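PDB 4FMV: glucuronoarabinoxylan endo-1,4-beta-xylanase from Clostridium papyrosolvens, which probably cleaves internal beta-1,4 linkages of xylan as a family 30 glycoside hydrolase, this chain being the catalytic part, a (beta/alpha)8 barrel with an attached beta domain. Local coordinates for residues Ala21-Cys26 / Leu46-Glu51; Leu41-Leu46 / Gln289-Ile294; Ala92-Asn97 / Thr115-Tyr120. All coordinates share one frame; numbering follows the deposited sequence.

Contact 1: residues Ala21-Cys26 / Leu46-Glu51; sequences ASSAWC and LRLRIE
Ala21 and Ser22 pair in parallel with Leu46 and Arg47, the touching chains diverging by 28°, where strands 11-22 and 45-49 of the (beta/alpha)8 barrel lie side by side in a beta-alpha-beta unit connected through helix 31-40. The ladder is short: Arg47 N donates to Ala21 O (3.0 Å), and Arg47 O then serves as a shared acceptor. Ser23 N reaches Arg47 O at 2.9 Å, while Ser22 OG comes to the same Arg47 O at 2.8 Å from the opposite face of its plane, well above it. With OG turned anti to the Ser22 nitrogen (chi1 179°), the hydroxyl also accepts from Ala24 N, the ST turn that takes the chain out of the strand. Ser23 OG lies beside Leu48 CD2 and is bonded to Glu69 of helix 67-78. Arg47 extends on the same face as Ser22, its guanidinium bonded to Asn142 and paired with Glu177 and Glu232 inside the barrel.

Beyond the paired residues, side chains take over. Ala24 CB packs 3.4 Å from Arg49 CB, and the Arg49 guanidinium lies flat on Trp25, centres 3.9 Å apart and planes inclined by 24°. Arg49 CD stands 3.4 Å from the centroid of the Trp25 six-membered ring, over its face, as a CH-pi contact. Glu51 grips Arg49 end-on in a salt bridge, NH1 to OE1 and NH2 to OE2, which would hold the guanidinium's rotation. At the guanidinium edge, a water accepts from Trp25 N at 2.9 Å and, weakly, from Arg49 NH1.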
loop_
_atom_site.group_PDB
_atom_site.type_symbol
_atom_site.label_atom_id
_atom_site.label_comp_id
_atom_site.label_asym_id
_atom_site.label_seq_id
_atom_site.Cartn_x
_atom_site.Cartn_y
_atom_site.Cartn_z
ATOM N N ALA A 21 -6.125 -1.568 -1.412
ATOM C CA ALA A 21 -6.093 -3.005 -1.638
ATOM C C ALA A 21 -5.994 -3.264 -3.137
ATOM O O ALA A 21 -5.836 -2.328 -3.930
ATOM C CB ALA A 21 -7.369 -3.644 -1.058
ATOM N N SER A 22 -6.124 -4.519 -3.545
ATOM C CA SER A 22 -5.999 -4.838 -4.958
ATOM C C SER A 22 -7.244 -5.529 -5.519
ATOM O O SER A 22 -7.848 -6.365 -4.860
ATOM C CB SER A 22 -4.762 -5.713 -5.194
ATOM O OG SER A 22 -4.635 -6.055 -6.565
ATOM N N SER A 23 -7.616 -5.162 -6.737
ATOM C CA SER A 23 -8.690 -5.844 -7.476
ATOM C C SER A 23 -8.174 -6.990 -8.369
ATOM O O SER A 23 -8.926 -7.533 -9.182
ATOM C CB SER A 23 -9.527 -4.843 -8.288
ATOM O OG SER A 23 -8.712 -4.015 -9.106
ATOM N N ALA A 24 -6.880 -7.314 -8.268
ATOM C CA ALA A 24 -6.283 -8.378 -9.097
ATOM C C ALA A 24 -7.058 -9.680 -9.005
ATOM O O ALA A 24 -7.384 -10.127 -7.914
ATOM C CB ALA A 24 -4.819 -8.634 -8.666
ATOM N N TRP A 25 -7.362 -10.275 -10.155
ATOM C CA TRP A 25 -8.088 -11.549 -10.234
ATOM C C TRP A 25 -9.458 -11.535 -9.541
ATOM O O TRP A 25 -10.005 -12.587 -9.219
ATOM C CB TRP A 25 -7.236 -12.688 -9.668
ATOM C CG TRP A 25 -6.119 -13.128 -10.579
ATOM C CD1 TRP A 25 -6.243 -13.652 -11.849
ATOM C CD2 TRP A 25 -4.711 -13.096 -10.295
ATOM N NE1 TRP A 25 -4.996 -13.933 -12.359
ATOM C CE2 TRP A 25 -4.042 -13.618 -11.424
ATOM C CE3 TRP A 25 -3.945 -12.687 -9.184
ATOM C CZ2 TRP A 25 -2.636 -13.738 -11.481
ATOM C CZ3 TRP A 25 -2.553 -12.811 -9.249
ATOM C CH2 TRP A 25 -1.918 -13.323 -10.392
ATOM N N CYS A 26 -10.027 -10.350 -9.343
ATOM C CA CYS A 26 -11.373 -10.218 -8.758
ATOM C C CYS A 26 -12.471 -10.076 -9.808
ATOM O O CYS A 26 -13.637 -9.795 -9.474
ATOM C CB CYS A 26 -11.419 -9.061 -7.755
ATOM S SG CYS A 26 -10.279 -9.360 -6.390
ATOM N N LEU A 46 -6.143 1.945 -5.189
ATOM C CA LEU A 46 -6.489 0.641 -5.757
ATOM C C LEU A 46 -5.369 0.150 -6.657
ATOM O O LEU A 46 -4.849 0.901 -7.491
ATOM C CB LEU A 46 -7.786 0.733 -6.593
ATOM C CG LEU A 46 -8.195 -0.571 -7.289
ATOM C CD1 LEU A 46 -8.556 -1.699 -6.284
ATOM C CD2 LEU A 46 -9.362 -0.325 -8.214
ATOM N N ARG A 47 -5.010 -1.118 -6.491
ATOM C CA ARG A 47 -4.005 -1.773 -7.320
ATOM C C ARG A 47 -4.677 -2.744 -8.291
ATOM O O ARG A 47 -5.319 -3.711 -7.865
ATOM C CB ARG A 47 -3.013 -2.556 -6.426
ATOM C CG ARG A 47 -1.893 -3.278 -7.177
ATOM C CD ARG A 47 -1.049 -4.114 -6.211
ATOM N NE ARG A 47 0.129 -4.722 -6.863
ATOM C CZ ARG A 47 0.563 -5.955 -6.620
ATOM N NH1 ARG A 47 -0.089 -6.705 -5.755
ATOM N NH2 ARG A 47 1.675 -6.423 -7.219
ATOM N N LEU A 48 -4.464 -2.512 -9.589
ATOM C CA LEU A 48 -4.920 -3.382 -10.673
ATOM C C LEU A 48 -3.831 -4.389 -11.054
ATOM O O LEU A 48 -2.636 -4.132 -10.870
ATOM C CB LEU A 48 -5.250 -2.566 -11.924
ATOM C CG LEU A 48 -6.051 -1.276 -11.778
ATOM C CD1 LEU A 48 -6.098 -0.563 -13.123
ATOM C CD2 LEU A 48 -7.453 -1.590 -11.262
ATOM N N ARG A 49 -4.245 -5.574 -11.485
ATOM C CA ARG A 49 -3.311 -6.482 -12.134
ATOM C C ARG A 49 -3.488 -6.348 -13.646
ATOM O O ARG A 49 -4.616 -6.399 -14.146
ATOM C CB ARG A 49 -3.564 -7.923 -11.713
ATOM C CG ARG A 49 -2.822 -8.943 -12.589
ATOM C CD ARG A 49 -3.084 -10.373 -12.158
ATOM N NE ARG A 49 -2.869 -11.285 -13.280
ATOM C CZ ARG A 49 -3.768 -11.483 -14.246
ATOM N NH1 ARG A 49 -4.939 -10.839 -14.223
ATOM N NH2 ARG A 49 -3.505 -12.324 -15.244
ATOM N N ILE A 50 -2.377 -6.191 -14.364
ATOM C CA ILE A 50 -2.398 -6.077 -15.823
ATOM C C ILE A 50 -2.538 -7.468 -16.446
ATOM O O ILE A 50 -1.628 -8.314 -16.336
ATOM C CB ILE A 50 -1.080 -5.444 -16.328
ATOM C CG1 ILE A 50 -0.854 -4.065 -15.691
ATOM C CG2 ILE A 50 -1.052 -5.324 -17.855
ATOM C CD1 ILE A 50 0.480 -3.399 -16.094
ATOM N N GLU A 51 -3.616 -7.684 -17.195
ATOM C CA GLU A 51 -3.947 -9.051 -17.603
ATOM C C GLU A 51 -3.256 -9.431 -18.920
ATOM O O GLU A 51 -3.642 -8.966 -19.986
ATOM C CB GLU A 51 -5.479 -9.151 -17.756
ATOM C CG GLU A 51 -5.973 -10.434 -18.385
ATOM C CD GLU A 51 -5.669 -11.653 -17.529
ATOM O OE1 GLU A 51 -6.354 -11.857 -16.500
ATOM O OE2 GLU A 51 -4.731 -12.392 -17.868
HETATM O O HOH W 1 -6.931 -8.740 -12.588
#

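Contact 2: residues Leu41-Leu46 / Gln289-Ile294; sequences LGYSIL and QFAKFI
Ala291 CB meets the Tyr43 ring obliquely at CD1, with 3.7 Å between Ala291 CB and Tyr43 CD1. The Ala291 methyl points toward segment 41-46, and the same Ala291 CB lies 3.6 Å from Leu41 O: the methyl rests in the angle between Leu41 O and the Tyr43 ring, touching both from one side. Tyr43 leads its far end on to Ala284 O, a partner of its hydroxyl in helix 282-291.

Lys292 lies alongside the Leu41-Gly42 peptide. Its CB sits 3.4 Å from Leu41 O, and a bend at chi2 (59°) brings its CD within 3.7 Å of Leu41 C. NZ then continues to Gly39 O and Asp40 O, carbonyls at the C-terminal end of helix 31-40, where a positive charge would be favoured by the helix dipole. Gly42, with positive phi (63°) just after that helix, presents no side chain to this passing lysine, and the backbones close to 4.3 Å between Gly42 CA and Lys292 CA. On another side of the 289-294 segment, Phe293 stacks on Tyr351 and touches strand 380-387, so this piece links the barrel to the beta domain beside it.

Across the contact, a water links Ser44 to two carbonyls. Ser44 OG donates to the water at 2.8 Å, and that water donates to Ala291 O and to Ile294 O, each 2.7 Å from it. Gly42 O and Ala291 O are both acceptors and do not bond to each other; Gly42 O is bonded to Arg295. The chemistry implies a joint in which aliphatic carbons of Ala291 and Lys292 pack on a ring and on a peptide, while one water bridges the buried serine to Ala291 O and Ile294 O, where helix 282-291 gives way to the following loop.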
loop_
_atom_site.group_PDB
_atom_site.type_symbol
_atom_site.label_atom_id
_atom_site.label_comp_id
_atom_site.label_asym_id
_atom_site.label_seq_id
_atom_site.Cartn_x
_atom_site.Cartn_y
_atom_site.Cartn_z
ATOM N N LEU A 41 -15.142 2.832 4.182
ATOM C CA LEU A 41 -13.826 2.770 4.823
ATOM C C LEU A 41 -12.785 3.717 4.222
ATOM O O LEU A 41 -11.634 3.744 4.670
ATOM C CB LEU A 41 -13.272 1.347 4.822
ATOM C CG LEU A 41 -14.204 0.291 5.412
ATOM C CD1 LEU A 41 -13.531 -1.075 5.491
ATOM C CD2 LEU A 41 -14.739 0.704 6.771
ATOM N N GLY A 42 -13.176 4.459 3.192
ATOM C CA GLY A 42 -12.331 5.509 2.644
ATOM C C GLY A 42 -10.996 5.084 2.036
ATOM O O GLY A 42 -10.052 5.885 2.023
ATOM N N TYR A 43 -10.895 3.857 1.520
ATOM C CA TYR A 43 -9.648 3.443 0.857
ATOM C C TYR A 43 -9.314 4.425 -0.271
ATOM O O TYR A 43 -10.180 4.799 -1.082
ATOM C CB TYR A 43 -9.724 2.045 0.267
ATOM C CG TYR A 43 -9.776 0.916 1.250
ATOM C CD1 TYR A 43 -9.982 1.143 2.600
ATOM C CD2 TYR A 43 -9.594 -0.393 0.821
ATOM C CE1 TYR A 43 -10.055 0.071 3.500
ATOM C CE2 TYR A 43 -9.674 -1.448 1.702
ATOM C CZ TYR A 43 -9.890 -1.216 3.035
ATOM O OH TYR A 43 -9.962 -2.297 3.906
ATOM N N SER A 44 -8.082 4.925 -0.236
ATOM C CA SER A 44 -7.592 5.915 -1.191
ATOM C C SER A 44 -6.672 5.410 -2.333
ATOM O O SER A 44 -6.153 6.210 -3.101
ATOM C CB SER A 44 -6.946 7.054 -0.410
ATOM O OG SER A 44 -6.001 6.487 0.477
ATOM N N ILE A 45 -6.412 4.105 -2.396
ATOM C CA ILE A 45 -5.570 3.549 -3.449
ATOM C C ILE A 45 -6.113 2.182 -3.880
ATOM O O ILE A 45 -6.492 1.369 -3.036
ATOM C CB ILE A 45 -4.088 3.366 -2.994
ATOM C CG1 ILE A 45 -3.518 4.663 -2.420
ATOM C CG2 ILE A 45 -3.219 2.854 -4.158
ATOM C CD1 ILE A 45 -2.079 4.513 -1.854
ATOM N N LEU A 46 -6.143 1.945 -5.189
ATOM C CA LEU A 46 -6.489 0.641 -5.757
ATOM C C LEU A 46 -5.369 0.150 -6.657
ATOM O O LEU A 46 -4.849 0.901 -7.491
ATOM C CB LEU A 46 -7.786 0.733 -6.593
ATOM C CG LEU A 46 -8.195 -0.571 -7.289
ATOM C CD1 LEU A 46 -8.556 -1.699 -6.284
ATOM C CD2 LEU A 46 -9.362 -0.325 -8.214
ATOM N N GLN A 289 -9.006 1.802 9.852
ATOM C CA GLN A 289 -8.585 2.626 10.985
ATOM C C GLN A 289 -7.528 3.628 10.547
ATOM O O GLN A 289 -7.362 4.699 11.164
ATOM C CB GLN A 289 -7.990 1.745 12.088
ATOM C CG GLN A 289 -8.963 0.750 12.718
ATOM C CD GLN A 289 -9.933 1.374 13.694
ATOM O OE1 GLN A 289 -10.952 0.773 14.030
ATOM N NE2 GLN A 289 -9.622 2.578 14.170
ATOM N N PHE A 290 -6.795 3.251 9.496
ATOM C CA PHE A 290 -5.831 4.131 8.827
ATOM C C PHE A 290 -6.485 4.899 7.690
ATOM O O PHE A 290 -6.471 6.142 7.696
ATOM C CB PHE A 290 -4.613 3.352 8.317
ATOM C CG PHE A 290 -3.748 2.777 9.428
ATOM C CD1 PHE A 290 -3.997 1.512 9.938
ATOM C CD2 PHE A 290 -2.696 3.515 9.960
ATOM C CE1 PHE A 290 -3.212 0.991 10.970
ATOM C CE2 PHE A 290 -1.896 3.000 10.980
ATOM C CZ PHE A 290 -2.155 1.735 11.488
ATOM N N ALA A 291 -6.996 4.161 6.695
ATOM C CA ALA A 291 -7.454 4.721 5.410
ATOM C C ALA A 291 -8.506 5.780 5.535
ATOM O O ALA A 291 -8.458 6.787 4.842
ATOM C CB ALA A 291 -8.006 3.619 4.528
ATOM N N LYS A 292 -9.495 5.525 6.383
ATOM C CA LYS A 292 -10.644 6.414 6.472
ATOM C C LYS A 292 -10.211 7.770 6.983
ATOM O O LYS A 292 -10.646 8.795 6.460
ATOM C CB LYS A 292 -11.711 5.836 7.412
ATOM C CG LYS A 292 -13.030 6.647 7.468
ATOM C CD LYS A 292 -13.704 6.783 6.114
ATOM C CE LYS A 292 -15.083 7.482 6.215
ATOM N NZ LYS A 292 -15.784 7.416 4.878
ATOM N N PHE A 293 -9.417 7.767 8.059
ATOM C CA PHE A 293 -9.050 9.018 8.711
ATOM C C PHE A 293 -7.741 9.697 8.307
ATOM O O PHE A 293 -7.612 10.912 8.492
ATOM C CB PHE A 293 -9.144 8.837 10.238
ATOM C CG PHE A 293 -10.367 8.073 10.651
ATOM C CD1 PHE A 293 -11.625 8.646 10.519
ATOM C CD2 PHE A 293 -10.270 6.767 11.100
ATOM C CE1 PHE A 293 -12.758 7.945 10.849
ATOM C CE2 PHE A 293 -11.409 6.057 11.436
ATOM C CZ PHE A 293 -12.655 6.655 11.310
ATOM N N ILE A 294 -6.826 8.985 7.648
ATOM C CA ILE A 294 -5.589 9.654 7.269
ATOM C C ILE A 294 -5.655 9.780 5.763
ATOM O O ILE A 294 -5.271 8.864 5.024
ATOM C CB ILE A 294 -4.374 8.758 7.630
ATOM C CG1 ILE A 294 -4.441 8.322 9.089
ATOM C CG2 ILE A 294 -3.040 9.460 7.323
ATOM C CD1 ILE A 294 -3.421 7.217 9.450
HETATM O O HOH W 2 -6.525 7.442 3.078
#

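Contact 3: residues Ala92-Asn97 / Thr115-Tyr120; sequences ASMQEN and TEYAQY
Met94 sets its terminal methyl beside a charged oxygen: Met94 CE lies 3.4 Å from Glu116 OE1. The approach is explained by shape. CG stands opposite the carbonyl carbon (chi1 -55°) and the chain beyond is extended, carrying the sulfur and methyl straight toward the first turns of helix 114-130.

There Met94 crosses obliquely over Glu116 and Tyr120. Its CE also packs 3.7 Å from Tyr120 CB, while its SD rests 3.9 Å from Tyr117 CB. The sulfur approaches the Tyr117 ring at the edge, 5.3 Å from SD to the ring centroid and 75° off the normal, a Met-aromatic contact. Both tyrosines are held elsewhere as well: Tyr117 OH is bonded to Val140 O, and the Tyr120 ring meets Trp58 edge-to-face.

The carboxylate has two lysine partners. Glu116 OE1 forms a salt bridge with Lys59 and OE2 with Lys113, so the negative charge beside the methyl is probably shielded. A water completes the polar flank, donating to Glu116 OE1 at 2.6 Å and to Ser93 OG at 2.8 Å; Ser93 OG is itself bonded to Asp56. This bridge ties the short 3-10 segment 92-94 to the helix through its serine, as Met94 does through its sulfur and methyl.

Strand 95-100 begins directly after this 3-10 segment. Strands 95-100 and 103-109, from the loop between strand 82-86 and helix 114-130, form a small sheet with the later strand 151-152. The arrangement belongs to an elaborated beta-to-alpha loop of a (beta/alpha)8 barrel, folded back onto the start of the helix it leads into.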
loop_
_atom_site.group_PDB
_atom_site.type_symbol
_atom_site.label_atom_id
_atom_site.label_comp_id
_atom_site.label_asym_id
_atom_site.label_seq_id
_atom_site.Cartn_x
_atom_site.Cartn_y
_atom_site.Cartn_z
ATOM N N ALA A 92 2.733 -13.825 -23.525
ATOM C CA ALA A 92 3.523 -15.035 -23.717
ATOM C C ALA A 92 4.572 -14.877 -24.814
ATOM O O ALA A 92 5.663 -15.430 -24.695
ATOM C CB ALA A 92 2.602 -16.211 -24.035
ATOM N N SER A 93 4.257 -14.112 -25.866
ATOM C CA SER A 93 5.165 -13.989 -27.014
ATOM C C SER A 93 6.445 -13.218 -26.690
ATOM O O SER A 93 7.390 -13.241 -27.474
ATOM C CB SER A 93 4.466 -13.347 -28.226
ATOM O OG SER A 93 4.081 -11.991 -27.975
ATOM N N MET A 94 6.458 -12.499 -25.565
ATOM C CA MET A 94 7.659 -11.772 -25.147
ATOM C C MET A 94 8.585 -12.560 -24.205
ATOM O O MET A 94 9.704 -12.114 -23.922
ATOM C CB MET A 94 7.269 -10.486 -24.428
ATOM C CG MET A 94 6.335 -9.545 -25.196
ATOM S SD MET A 94 6.383 -7.930 -24.374
ATOM C CE MET A 94 4.972 -7.137 -25.156
ATOM N N GLN A 95 8.093 -13.683 -23.693
ATOM C CA GLN A 95 8.833 -14.559 -22.778
ATOM C C GLN A 95 9.794 -15.554 -23.430
ATOM O O GLN A 95 9.639 -15.926 -24.588
ATOM C CB GLN A 95 7.872 -15.317 -21.875
ATOM C CG GLN A 95 7.096 -14.447 -20.913
ATOM C CD GLN A 95 6.108 -15.267 -20.128
ATOM O OE1 GLN A 95 5.238 -15.920 -20.707
ATOM N NE2 GLN A 95 6.241 -15.263 -18.808
ATOM N N GLU A 96 10.797 -15.982 -22.674
ATOM C CA GLU A 96 11.571 -17.143 -23.072
ATOM C C GLU A 96 11.930 -17.923 -21.837
ATOM O O GLU A 96 11.996 -17.360 -20.743
ATOM C CB GLU A 96 12.854 -16.723 -23.796
ATOM C CG GLU A 96 13.776 -15.903 -22.913
ATOM C CD GLU A 96 15.008 -15.426 -23.640
ATOM O OE1 GLU A 96 15.852 -14.783 -22.990
ATOM O OE2 GLU A 96 15.128 -15.688 -24.861
ATOM N N ASN A 97 12.167 -19.222 -22.016
ATOM C CA ASN A 97 12.726 -20.044 -20.960
ATOM C C ASN A 97 14.191 -19.755 -20.814
ATOM O O ASN A 97 14.838 -19.345 -21.767
ATOM C CB ASN A 97 12.564 -21.528 -21.270
ATOM C CG ASN A 97 11.154 -22.003 -21.070
ATOM O OD1 ASN A 97 10.669 -22.087 -19.938
ATOM N ND2 ASN A 97 10.474 -22.312 -22.166
ATOM N N THR A 115 11.846 -3.341 -25.427
ATOM C CA THR A 115 11.200 -2.198 -26.101
ATOM C C THR A 115 9.699 -2.463 -26.276
ATOM O O THR A 115 8.866 -1.635 -25.909
ATOM C CB THR A 115 11.863 -1.919 -27.463
ATOM O OG1 THR A 115 13.210 -1.483 -27.234
ATOM C CG2 THR A 115 11.113 -0.844 -28.234
ATOM N N GLU A 116 9.365 -3.638 -26.801
ATOM C CA GLU A 116 7.970 -4.022 -26.956
ATOM C C GLU A 116 7.247 -4.006 -25.605
ATOM O O GLU A 116 6.083 -3.580 -25.501
ATOM C CB GLU A 116 7.844 -5.394 -27.641
ATOM C CG GLU A 116 6.436 -5.620 -28.244
ATOM C CD GLU A 116 6.270 -6.982 -28.907
ATOM O OE1 GLU A 116 5.354 -7.733 -28.511
ATOM O OE2 GLU A 116 7.041 -7.298 -29.832
ATOM N N TYR A 117 7.936 -4.447 -24.561
ATOM C CA TYR A 117 7.319 -4.507 -23.237
ATOM C C TYR A 117 6.973 -3.111 -22.711
ATOM O O TYR A 117 5.912 -2.915 -22.107
ATOM C CB TYR A 117 8.202 -5.266 -22.242
ATOM C CG TYR A 117 7.562 -5.475 -20.877
ATOM C CD1 TYR A 117 6.333 -6.118 -20.747
ATOM C CD2 TYR A 117 8.199 -5.050 -19.713
ATOM C CE1 TYR A 117 5.761 -6.321 -19.509
ATOM C CE2 TYR A 117 7.625 -5.246 -18.469
ATOM C CZ TYR A 117 6.408 -5.878 -18.376
ATOM O OH TYR A 117 5.835 -6.077 -17.137
ATOM N N ALA A 118 7.850 -2.141 -22.955
ATOM C CA ALA A 118 7.560 -0.757 -22.599
ATOM C C ALA A 118 6.366 -0.229 -23.394
ATOM O O ALA A 118 5.572 0.533 -22.867
ATOM C CB ALA A 118 8.782 0.132 -22.823
ATOM N N GLN A 119 6.247 -0.621 -24.659
ATOM C CA GLN A 119 5.072 -0.240 -25.475
ATOM C C GLN A 119 3.790 -0.873 -24.950
ATOM O O GLN A 119 2.720 -0.267 -24.956
ATOM C CB GLN A 119 5.262 -0.654 -26.937
ATOM C CG GLN A 119 6.373 0.103 -27.604
ATOM C CD GLN A 119 6.685 -0.416 -28.980
ATOM O OE1 GLN A 119 6.388 -1.563 -29.313
ATOM N NE2 GLN A 119 7.296 0.431 -29.798
ATOM N N TYR A 120 3.913 -2.116 -24.515
ATOM C CA TYR A 120 2.813 -2.827 -23.874
ATOM C C TYR A 120 2.356 -2.088 -22.625
ATOM O O TYR A 120 1.167 -1.792 -22.454
ATOM C CB TYR A 120 3.297 -4.223 -23.525
ATOM C CG TYR A 120 2.378 -5.086 -22.683
ATOM C CD1 TYR A 120 1.235 -5.660 -23.228
ATOM C CD2 TYR A 120 2.693 -5.380 -21.359
ATOM C CE1 TYR A 120 0.417 -6.486 -22.466
ATOM C CE2 TYR A 120 1.875 -6.203 -20.588
ATOM C CZ TYR A 120 0.748 -6.752 -21.147
ATOM O OH TYR A 120 -0.056 -7.583 -20.401
HETATM O O HOH W 3 5.944 -10.166 -29.071
#

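Overall arrangement
Contacts 1 and 2 share Leu46 and strand 45-49, so one strand is paired laterally with strand 11-22 and, just before it begins, packed against segment 289-294; Ala21 CB meets the Tyr43 ring between them. Their centres lie about 17 Å apart, both in the buried body. Contact 3 is more peripheral, its centre about 27 Å from the centre of the chain, yet Tyr120 of its helix touches Ile50 of contact 1. The chemistry follows place: backbone hydrogen bonds and an arginine guanidinium stacked flat on a tryptophan in contact 1, methyl packing with a bridging water in contact 2, and thioether packing beside a salt-bridged carboxylate in contact 3.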